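Local coordinates for D-alanyl transferase DltD (Enterococcus faecium TX0133A04, PDB 6PFX), which probably takes part in the D-alanylation of lipoteichoic acid in the Gram-positive cell wall, at residues Asp140-Leu148 with Thr160-Gly169. Numbering follows the deposited sequence.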
loop_
_atom_site.group_PDB
_atom_site.type_symbol
_atom_site.label_atom_id
_atom_site.label_comp_id
_atom_site.label_asym_id
_atom_site.label_seq_id
_atom_site.Cartn_x
_atom_site.Cartn_y
_atom_site.Cartn_z
ATOM N N ASP A 140 -5.569 -10.954 15.635
ATOM C CA ASP A 140 -4.825 -12.197 15.490
ATOM C C ASP A 140 -5.736 -13.326 15.032
ATOM O O ASP A 140 -5.332 -14.171 14.222
ATOM C CB ASP A 140 -4.179 -12.583 16.828
ATOM C CG ASP A 140 -3.169 -11.560 17.323
ATOM O OD1 ASP A 140 -2.341 -11.081 16.520
ATOM O OD2 ASP A 140 -3.180 -11.250 18.541
ATOM N N ARG A 141 -6.966 -13.367 15.562
ATOM C CA ARG A 141 -7.903 -14.415 15.184
ATOM C C ARG A 141 -8.295 -14.273 13.725
ATOM O O ARG A 141 -8.387 -15.270 13.001
ATOM C CB ARG A 141 -9.138 -14.378 16.080
ATOM C CG ARG A 141 -8.845 -14.619 17.555
ATOM C CD ARG A 141 -10.139 -14.693 18.357
ATOM N NE ARG A 141 -10.825 -15.960 18.135
ATOM C CZ ARG A 141 -12.007 -16.276 18.652
ATOM N NH1 ARG A 141 -12.650 -15.411 19.422
ATOM N NH2 ARG A 141 -12.544 -17.461 18.392
ATOM N N TYR A 142 -8.504 -13.032 13.273
ATOM C CA TYR A 142 -8.862 -12.802 11.881
ATOM C C TYR A 142 -7.724 -13.217 10.958
ATOM O O TYR A 142 -7.938 -13.907 9.956
ATOM C CB TYR A 142 -9.240 -11.333 11.655
ATOM C CG TYR A 142 -9.508 -11.051 10.207
ATOM C CD1 TYR A 142 -10.716 -11.404 9.621
ATOM C CD2 TYR A 142 -8.537 -10.469 9.410
ATOM C CE1 TYR A 142 -10.952 -11.178 8.284
ATOM C CE2 TYR A 142 -8.762 -10.238 8.058
ATOM C CZ TYR A 142 -9.978 -10.591 7.509
ATOM O OH TYR A 142 -10.248 -10.381 6.178
ATOM N N LEU A 143 -6.501 -12.787 11.271
ATOM C CA LEU A 143 -5.373 -13.159 10.429
ATOM C C LEU A 143 -5.206 -14.672 10.366
ATOM O O LEU A 143 -4.931 -15.223 9.296
ATOM C CB LEU A 143 -4.101 -12.499 10.938
ATOM C CG LEU A 143 -2.825 -12.867 10.186
ATOM C CD1 LEU A 143 -2.936 -12.465 8.738
ATOM C CD2 LEU A 143 -1.658 -12.175 10.884
ATOM N N ALA A 144 -5.354 -15.367 11.499
ATOM C CA ALA A 144 -5.220 -16.820 11.476
ATOM C C ALA A 144 -6.285 -17.438 10.584
ATOM O O ALA A 144 -5.995 -18.332 9.781
ATOM C CB ALA A 144 -5.311 -17.396 12.888
ATOM N N ARG A 145 -7.516 -16.931 10.683
ATOM C CA ARG A 145 -8.600 -17.408 9.834
ATOM C C ARG A 145 -8.268 -17.205 8.366
ATOM O O ARG A 145 -8.511 -18.087 7.532
ATOM C CB ARG A 145 -9.889 -16.659 10.181
ATOM C CG ARG A 145 -10.591 -17.171 11.414
ATOM C CD ARG A 145 -12.083 -16.857 11.407
ATOM N NE ARG A 145 -12.401 -15.434 11.274
ATOM C CZ ARG A 145 -12.316 -14.544 12.262
ATOM N NH1 ARG A 145 -11.898 -14.915 13.465
ATOM N NH2 ARG A 145 -12.644 -13.277 12.047
ATOM N N ARG A 146 -7.705 -16.052 8.029
ATOM C CA ARG A 146 -7.388 -15.780 6.636
ATOM C C ARG A 146 -6.263 -16.678 6.155
ATOM O O ARG A 146 -6.350 -17.279 5.078
ATOM C CB ARG A 146 -6.980 -14.325 6.477
ATOM C CG ARG A 146 -8.122 -13.357 6.540
ATOM C CD ARG A 146 -8.960 -13.449 5.276
ATOM N NE ARG A 146 -8.424 -12.668 4.161
ATOM C CZ ARG A 146 -8.476 -13.037 2.883
ATOM N NH1 ARG A 146 -9.006 -14.200 2.536
ATOM N NH2 ARG A 146 -7.976 -12.246 1.951
ATOM N N LEU A 147 -5.185 -16.766 6.935
ATOM C CA LEU A 147 -4.033 -17.541 6.502
ATOM C C LEU A 147 -4.408 -18.988 6.258
ATOM O O LEU A 147 -3.865 -19.614 5.341
ATOM C CB LEU A 147 -2.927 -17.465 7.557
ATOM C CG LEU A 147 -2.285 -16.093 7.693
ATOM C CD1 LEU A 147 -1.289 -16.032 8.808
ATOM C CD2 LEU A 147 -1.575 -15.673 6.393
ATOM N N LEU A 148 -5.342 -19.522 7.049
ATOM C CA LEU A 148 -5.748 -20.913 6.920
ATOM C C LEU A 148 -6.527 -21.199 5.645
ATOM O O LEU A 148 -6.846 -22.368 5.401
ATOM C CB LEU A 148 -6.604 -21.329 8.113
ATOM C CG LEU A 148 -5.830 -21.593 9.400
ATOM C CD1 LEU A 148 -6.766 -21.626 10.584
ATOM C CD2 LEU A 148 -5.057 -22.891 9.276
ATOM N N THR A 160 0.015 -24.793 10.655
ATOM C CA THR A 160 -1.436 -24.879 10.538
ATOM C C THR A 160 -2.087 -25.184 11.884
ATOM O O THR A 160 -3.121 -24.597 12.229
ATOM C CB THR A 160 -1.795 -25.936 9.491
ATOM O OG1 THR A 160 -1.414 -25.473 8.186
ATOM C CG2 THR A 160 -3.272 -26.217 9.516
ATOM N N ALA A 161 -1.513 -26.108 12.655
ATOM C CA ALA A 161 -2.106 -26.439 13.946
ATOM C C ALA A 161 -2.025 -25.255 14.898
ATOM O O ALA A 161 -2.945 -25.016 15.689
ATOM C CB ALA A 161 -1.414 -27.661 14.543
ATOM N N ILE A 162 -0.931 -24.499 14.831
ATOM C CA ILE A 162 -0.815 -23.296 15.646
ATOM C C ILE A 162 -1.874 -22.279 15.237
ATOM O O ILE A 162 -2.539 -21.678 16.089
ATOM C CB ILE A 162 0.621 -22.744 15.575
ATOM C CG1 ILE A 162 1.566 -23.640 16.386
ATOM C CG2 ILE A 162 0.642 -21.307 16.047
ATOM C CD1 ILE A 162 3.016 -23.463 16.014
ATOM N N LEU A 163 -2.084 -22.103 13.931
ATOM C CA LEU A 163 -3.089 -21.143 13.496
ATOM C C LEU A 163 -4.489 -21.577 13.916
ATOM O O LEU A 163 -5.329 -20.734 14.244
ATOM C CB LEU A 163 -3.044 -20.952 11.985
ATOM C CG LEU A 163 -1.784 -20.315 11.418
ATOM C CD1 LEU A 163 -1.864 -20.269 9.892
ATOM C CD2 LEU A 163 -1.541 -18.921 11.997
ATOM N N GLN A 164 -4.773 -22.884 13.895
ATOM C CA GLN A 164 -6.066 -23.360 14.386
ATOM C C GLN A 164 -6.277 -23.011 15.863
ATOM O O GLN A 164 -7.390 -22.669 16.278
ATOM C CB GLN A 164 -6.193 -24.867 14.160
ATOM C CG GLN A 164 -6.297 -25.291 12.693
ATOM C CD GLN A 164 -7.616 -24.901 12.048
ATOM O OE1 GLN A 164 -8.462 -24.249 12.667
ATOM N NE2 GLN A 164 -7.798 -25.297 10.792
ATOM N N THR A 165 -5.224 -23.101 16.676
ATOM C CA THR A 165 -5.320 -22.708 18.081
ATOM C C THR A 165 -5.685 -21.233 18.217
ATOM O O THR A 165 -6.574 -20.869 18.998
ATOM C CB THR A 165 -3.981 -23.011 18.758
ATOM O OG1 THR A 165 -3.732 -24.424 18.706
ATOM C CG2 THR A 165 -3.970 -22.556 20.196
ATOM N N ILE A 166 -5.004 -20.370 17.458
ATOM C CA ILE A 166 -5.266 -18.935 17.505
ATOM C C ILE A 166 -6.663 -18.617 16.994
ATOM O O ILE A 166 -7.366 -17.763 17.547
ATOM C CB ILE A 166 -4.176 -18.176 16.717
ATOM C CG1 ILE A 166 -2.831 -18.379 17.406
ATOM C CG2 ILE A 166 -4.585 -16.723 16.570
ATOM C CD1 ILE A 166 -1.633 -17.941 16.587
ATOM N N LYS A 167 -7.083 -19.286 15.921
ATOM C CA LYS A 167 -8.422 -19.060 15.388
ATOM C C LYS A 167 -9.486 -19.294 16.451
ATOM O O LYS A 167 -10.489 -18.572 16.508
ATOM C CB LYS A 167 -8.651 -19.974 14.186
ATOM C CG LYS A 167 -10.056 -19.923 13.624
ATOM C CD LYS A 167 -10.124 -20.690 12.321
ATOM C CE LYS A 167 -11.555 -20.793 11.822
ATOM N NZ LYS A 167 -11.618 -21.326 10.435
ATOM N N LYS A 168 -9.286 -20.303 17.302
ATOM C CA LYS A 168 -10.200 -20.599 18.395
ATOM C C LYS A 168 -10.063 -19.637 19.568
ATOM O O LYS A 168 -10.775 -19.805 20.564
ATOM C CB LYS A 168 -9.953 -22.016 18.922
ATOM C CG LYS A 168 -10.394 -23.135 18.010
ATOM C CD LYS A 168 -10.230 -24.500 18.700
ATOM C CE LYS A 168 -11.183 -24.669 19.892
ATOM N NZ LYS A 168 -11.121 -26.033 20.509
ATOM N N GLY A 169 -9.152 -18.670 19.492
ATOM C CA GLY A 169 -9.003 -17.660 20.515
ATOM C C GLY A 169 -8.003 -17.982 21.596
ATOM O O GLY A 169 -7.955 -17.267 22.603
HETATM O O HOH W 1 -10.188 -20.220 8.060
HETATM O O HOH W 2 -12.186 -16.917 14.903
#
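Arg-141 meets Lys-167, and Ala-144 meets Leu-163, where the helical segments 140-147 and 160-167 run roughly antiparallel, their axes 8.2 Å apart at an angle of 138°. Ala-144 points toward the partner helix, its CB 3.6 Å from Leu-163 O and 3.8 Å from Ile-166 CG2, and its small side chain is consistent with the close approach. Arg-141 closes one end: bent at chi3 (75°), it turns its guanidinium side-on to the C-terminal carbonyl of the partner helix. NE and NH2 of Arg-141 both donate to Lys-167 O, at 3.1 and 3.0 Å, and that oxygen lies almost in the guanidinium plane, while the CA of Gly-169, in a Schellman motif, covers one face. The positive group would probably be favoured by this helix C terminus. Lys-167, extended beyond CG, crosses Arg-145 at about a right angle, their CG atoms 3.6 Å apart; a water links Arg-145 O to Lys-167 NZ. At the other end, Leu-148 slides past Leu-163 and sets CD1 3.7 Å from Gln-164 CD. Helix 123-132 covers the buried side of this helix pair, with Trp-129 touching both Leu-147 and Leu-163, whereas Tyr-142 and Leu-143 pack against helix 271-284, which directly precedes strand 288-293 of the central parallel sheet.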